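PDB 3GWB: peptidase M16 inactive domain family protein from Pseudomonas fluorescens, which is of unknown function but carries the peptidase M16 inactive domain, and probably resembles the metal-dependent M16 hydrolases in fold. Local coordinates for residues W17-G22 against Q216-L221; G279-R284 against E288-R293. All coordinates share one frame; numbering follows the deposited sequence.

Contact 1 (W17-G22 against Q216-L221)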
# COMPACT_ATOMS: atom_id res chain seq x y z
N TRP A 17 22.08 -25.53 -4.64
CA TRP A 17 23.48 -25.67 -4.30
C TRP A 17 23.77 -24.67 -3.19
O TRP A 17 22.88 -23.91 -2.80
CB TRP A 17 24.37 -25.41 -5.52
CG TRP A 17 24.33 -24.01 -6.09
CD1 TRP A 17 25.13 -22.95 -5.75
CD2 TRP A 17 23.45 -23.52 -7.12
NE1 TRP A 17 24.81 -21.84 -6.50
CE2 TRP A 17 23.79 -22.17 -7.35
CE3 TRP A 17 22.42 -24.10 -7.87
CZ2 TRP A 17 23.12 -21.38 -8.30
CZ3 TRP A 17 21.76 -23.32 -8.81
CH2 TRP A 17 22.11 -21.98 -9.02
N SER A 18 24.98 -24.70 -2.66
CA SER A 18 25.37 -23.78 -1.61
C SER A 18 26.58 -22.98 -2.06
O SER A 18 27.35 -23.44 -2.91
CB SER A 18 25.70 -24.54 -0.32
OG SER A 18 24.54 -25.17 0.19
N THR A 19 26.76 -21.79 -1.51
CA THR A 19 27.91 -20.97 -1.86
C THR A 19 29.03 -21.30 -0.87
O THR A 19 28.82 -22.02 0.11
CB THR A 19 27.61 -19.46 -1.73
OG1 THR A 19 27.32 -19.16 -0.36
CG2 THR A 19 26.43 -19.06 -2.62
N ALA A 20 30.22 -20.76 -1.11
CA ALA A 20 31.36 -21.01 -0.24
C ALA A 20 31.13 -20.49 1.18
O ALA A 20 31.84 -20.90 2.11
CB ALA A 20 32.63 -20.38 -0.82
N GLU A 21 30.16 -19.59 1.36
CA GLU A 21 29.84 -19.04 2.68
C GLU A 21 28.77 -19.84 3.40
O GLU A 21 28.39 -19.51 4.52
CB GLU A 21 29.34 -17.59 2.59
CG GLU A 21 30.38 -16.55 2.27
CD GLU A 21 30.94 -16.73 0.89
OE1 GLU A 21 30.16 -17.12 -0.01
OE2 GLU A 21 32.15 -16.48 0.71
N GLY A 22 28.26 -20.87 2.74
CA GLY A 22 27.23 -21.69 3.35
C GLY A 22 25.81 -21.22 3.07
O GLY A 22 24.87 -21.67 3.72
N GLN A 216 28.32 -13.84 -5.91
CA GLN A 216 28.60 -12.42 -5.72
C GLN A 216 27.82 -11.84 -4.54
O GLN A 216 28.37 -11.11 -3.73
CB GLN A 216 28.26 -11.64 -7.00
CG GLN A 216 28.24 -10.13 -6.79
CD GLN A 216 27.87 -9.36 -8.05
OE1 GLN A 216 26.92 -9.73 -8.76
NE2 GLN A 216 28.59 -8.28 -8.33
N VAL A 217 26.54 -12.16 -4.46
CA VAL A 217 25.70 -11.65 -3.38
C VAL A 217 26.20 -12.23 -2.05
O VAL A 217 26.40 -11.51 -1.07
CB VAL A 217 24.22 -12.05 -3.60
CG1 VAL A 217 23.38 -11.65 -2.40
CG2 VAL A 217 23.69 -11.35 -4.84
N SER A 218 26.44 -13.54 -2.05
CA SER A 218 26.91 -14.22 -0.86
C SER A 218 28.22 -13.64 -0.35
O SER A 218 28.38 -13.45 0.85
CB SER A 218 27.08 -15.72 -1.15
OG SER A 218 27.47 -16.42 0.01
N ALA A 219 29.14 -13.32 -1.25
CA ALA A 219 30.45 -12.77 -0.86
C ALA A 219 30.40 -11.36 -0.29
O ALA A 219 31.30 -10.96 0.48
CB ALA A 219 31.42 -12.81 -2.04
N ALA A 220 29.38 -10.60 -0.67
CA ALA A 220 29.20 -9.22 -0.22
C ALA A 220 28.58 -9.12 1.17
O ALA A 220 28.68 -8.08 1.82
CB ALA A 220 28.33 -8.45 -1.23
N LEU A 221 27.96 -10.20 1.64
CA LEU A 221 27.34 -10.21 2.96
C LEU A 221 28.37 -10.42 4.05
O LEU A 221 29.48 -10.87 3.80
CB LEU A 221 26.31 -11.36 3.06
CG LEU A 221 25.07 -11.30 2.15
CD1 LEU A 221 24.23 -12.57 2.30
CD2 LEU A 221 24.26 -10.08 2.52
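Ser218 OG, on the last turns of the helix 207-220, stands between two oxygens of the hairpin loop that follows strand 15-18, acting as acceptor to one and donor to the other. It accepts the hydroxyl hydrogen of Thr19, OG1 to OG 2.8 Å, and donates its own hydrogen to the carboxylate of Glu21, OG to OE1 again 2.8 Å. The acceptor oxygen is met on its anti side, 27° out of the carboxylate plane. Ser218 can do this because its OG lies anti to the backbone N (chi1 -177°). On the loop side, Glu21 is bent at chi2, which folds its carboxylate back over the same serine. The methyl of Thr19 adds a small nonpolar contact, CG2 lying 3.7 Å from CB of Ser218.

Thr19 OG1 has further work within the loop. It accepts a hydrogen bond from the backbone N of Ala23 and a weak one from the N of Glu21, while Gly22 N closes the type I turn on Thr19 O at 2.9 Å. The hydroxyl that reaches across to the helix therefore also helps to hold the turn. From the backbone amides through Thr19 and Ser218, the donors all point the same way along the chain of bonds, which ends at a carboxylate that is probably charged and moors the helix end to the hairpin.

Contact 2 (G279-R284 against E288-R293)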
# COMPACT_ATOMS: atom_id res chain seq x y z
N GLY A 279 -10.80 -17.10 1.08
CA GLY A 279 -11.43 -16.02 0.34
C GLY A 279 -12.75 -16.45 -0.26
O GLY A 279 -13.02 -17.64 -0.38
N GLY A 280 -13.58 -15.48 -0.64
CA GLY A 280 -14.86 -15.80 -1.25
C GLY A 280 -16.06 -15.77 -0.31
O GLY A 280 -15.91 -15.79 0.91
N PHE A 281 -17.25 -15.72 -0.90
CA PHE A 281 -18.49 -15.69 -0.12
C PHE A 281 -18.98 -17.10 0.14
O PHE A 281 -19.95 -17.30 0.88
CB PHE A 281 -19.59 -14.93 -0.87
CG PHE A 281 -19.30 -13.48 -1.10
CD1 PHE A 281 -18.84 -12.67 -0.06
CD2 PHE A 281 -19.53 -12.90 -2.34
CE1 PHE A 281 -18.62 -11.30 -0.26
CE2 PHE A 281 -19.32 -11.54 -2.55
CZ PHE A 281 -18.87 -10.74 -1.51
N GLY A 282 -18.32 -18.09 -0.46
CA GLY A 282 -18.73 -19.47 -0.29
C GLY A 282 -18.24 -20.21 0.94
O GLY A 282 -18.75 -21.29 1.26
N THR A 283 -17.27 -19.64 1.65
CA THR A 283 -16.73 -20.28 2.85
C THR A 283 -17.81 -20.49 3.91
O THR A 283 -18.84 -19.81 3.90
CB THR A 283 -15.59 -19.45 3.47
OG1 THR A 283 -16.13 -18.23 3.99
CG2 THR A 283 -14.54 -19.12 2.42
N ARG A 284 -17.57 -21.42 4.82
CA ARG A 284 -18.53 -21.73 5.89
C ARG A 284 -18.81 -20.48 6.73
O ARG A 284 -19.97 -20.13 6.97
CB ARG A 284 -17.96 -22.85 6.77
CG ARG A 284 -18.97 -23.55 7.68
CD ARG A 284 -20.03 -24.34 6.89
NE ARG A 284 -19.54 -25.58 6.28
CZ ARG A 284 -19.34 -26.73 6.92
NH1 ARG A 284 -19.59 -26.83 8.22
NH2 ARG A 284 -18.94 -27.80 6.24
N GLU A 288 -22.45 -18.41 6.80
CA GLU A 288 -23.25 -18.34 8.02
C GLU A 288 -23.37 -16.96 8.65
O GLU A 288 -24.46 -16.53 9.01
CB GLU A 288 -22.69 -19.30 9.07
CG GLU A 288 -22.65 -20.77 8.65
CD GLU A 288 -24.03 -21.32 8.32
OE1 GLU A 288 -24.96 -21.10 9.13
OE2 GLU A 288 -24.17 -21.97 7.27
N VAL A 289 -22.24 -16.26 8.78
CA VAL A 289 -22.25 -14.94 9.41
C VAL A 289 -22.67 -13.78 8.51
O VAL A 289 -23.42 -12.90 8.93
CB VAL A 289 -20.87 -14.61 10.02
CG1 VAL A 289 -20.96 -13.33 10.85
CG2 VAL A 289 -20.38 -15.77 10.88
N ARG A 290 -22.18 -13.77 7.28
CA ARG A 290 -22.52 -12.70 6.34
C ARG A 290 -23.75 -13.02 5.50
O ARG A 290 -24.75 -12.32 5.55
CB ARG A 290 -21.34 -12.41 5.41
CG ARG A 290 -21.67 -11.42 4.30
CD ARG A 290 -20.52 -11.21 3.34
NE ARG A 290 -20.90 -10.32 2.25
CZ ARG A 290 -21.75 -10.65 1.28
NH1 ARG A 290 -22.31 -11.86 1.25
NH2 ARG A 290 -22.05 -9.77 0.34
N GLU A 291 -23.66 -14.09 4.72
CA GLU A 291 -24.73 -14.51 3.82
C GLU A 291 -26.11 -14.71 4.45
O GLU A 291 -27.08 -14.05 4.07
CB GLU A 291 -24.32 -15.79 3.09
CG GLU A 291 -25.35 -16.30 2.11
CD GLU A 291 -25.72 -15.24 1.10
OE1 GLU A 291 -24.81 -14.73 0.42
OE2 GLU A 291 -26.93 -14.94 0.98
N LYS A 292 -26.20 -15.63 5.40
CA LYS A 292 -27.47 -15.93 6.06
C LYS A 292 -27.90 -14.95 7.14
O LYS A 292 -29.08 -14.64 7.28
CB LYS A 292 -27.41 -17.34 6.67
CG LYS A 292 -27.16 -18.47 5.68
CD LYS A 292 -27.13 -19.82 6.39
CE LYS A 292 -26.89 -20.97 5.41
NZ LYS A 292 -26.80 -22.29 6.11
N ARG A 293 -26.94 -14.44 7.91
CA ARG A 293 -27.25 -13.53 9.02
C ARG A 293 -26.94 -12.05 8.80
O ARG A 293 -27.43 -11.21 9.55
CB ARG A 293 -26.51 -14.00 10.27
CG ARG A 293 -27.40 -14.37 11.44
CD ARG A 293 -27.88 -15.80 11.36
NE ARG A 293 -26.77 -16.74 11.30
CZ ARG A 293 -26.86 -18.05 11.53
NH1 ARG A 293 -28.03 -18.58 11.85
NH2 ARG A 293 -25.79 -18.82 11.41
O HOH W 1 -21.25 -14.32 2.10
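Phe281 and Arg290 meet face to face, the loop before helix 284-292 laying its ring against a guanidinium from the far end of that helix. Ring and guanidinium centres are 4.0 Å apart with their planes at 22°, so the pair is both a stack and a cation-pi contact. CE1 of Phe281 sits over the middle of the guanidinium, 3.5 Å from Arg290 NE, whereas NH1 rides out toward the rim of the ring. An Arg290 chain that leaves with CG anti to the backbone N (chi1 173°) and stays extended as far as NE carries the group there. Asn134 of the second subunit also packs on Phe281, which places this pair close to the dimer contact.

Beyond the stack the contact grows looser. A water accepts from Arg290 NH1 at 2.8 Å and bonds only weakly to Phe281 O; the ion pair of NH1 with Glu291 OE1 is long. Replacing Arg290 by alanine would remove the guanidinium, and the Phe281 face would probably lose its cationic partner, the water its donor. On another side of the helix, Glu288 draws in Lys292 (NZ to OE2 2.9 Å) and Arg293 (NH2 to OE1 3.3 Å), a network of charges at the surface, while Arg284 NH2 forms a salt bridge with Glu346.

The backbone frame is that of a capped helix: Thr283 is the N-cap, its OG1 taking Met286 N, Glu288 N bonds to Arg284 O at 3.0 Å in the first alpha-helical turn, and the helix closes in a wider pi-type turn at 288-292.

In the fold
Neither contact belongs to the core, yet they solve the problem of surface attachment differently. Contact 1 joins parts far apart in sequence, the edge hairpin of the six-stranded sheet and the end of helix 207-220, and has one buried member, Ser218; its means are directed hydrogen bonds among neutral hydroxyls and one carboxylate. Contact 2 is local, a loop and the helix it leads into, against helix 323-340, and lies wholly at the surface, close to the second subunit; a cation-pi stack and a backbone bond join its segments, with the ion pairs between its own residues confined to the helix side. The two share no element: their centres are about 49 Å apart, on opposite sides of the chain's centre.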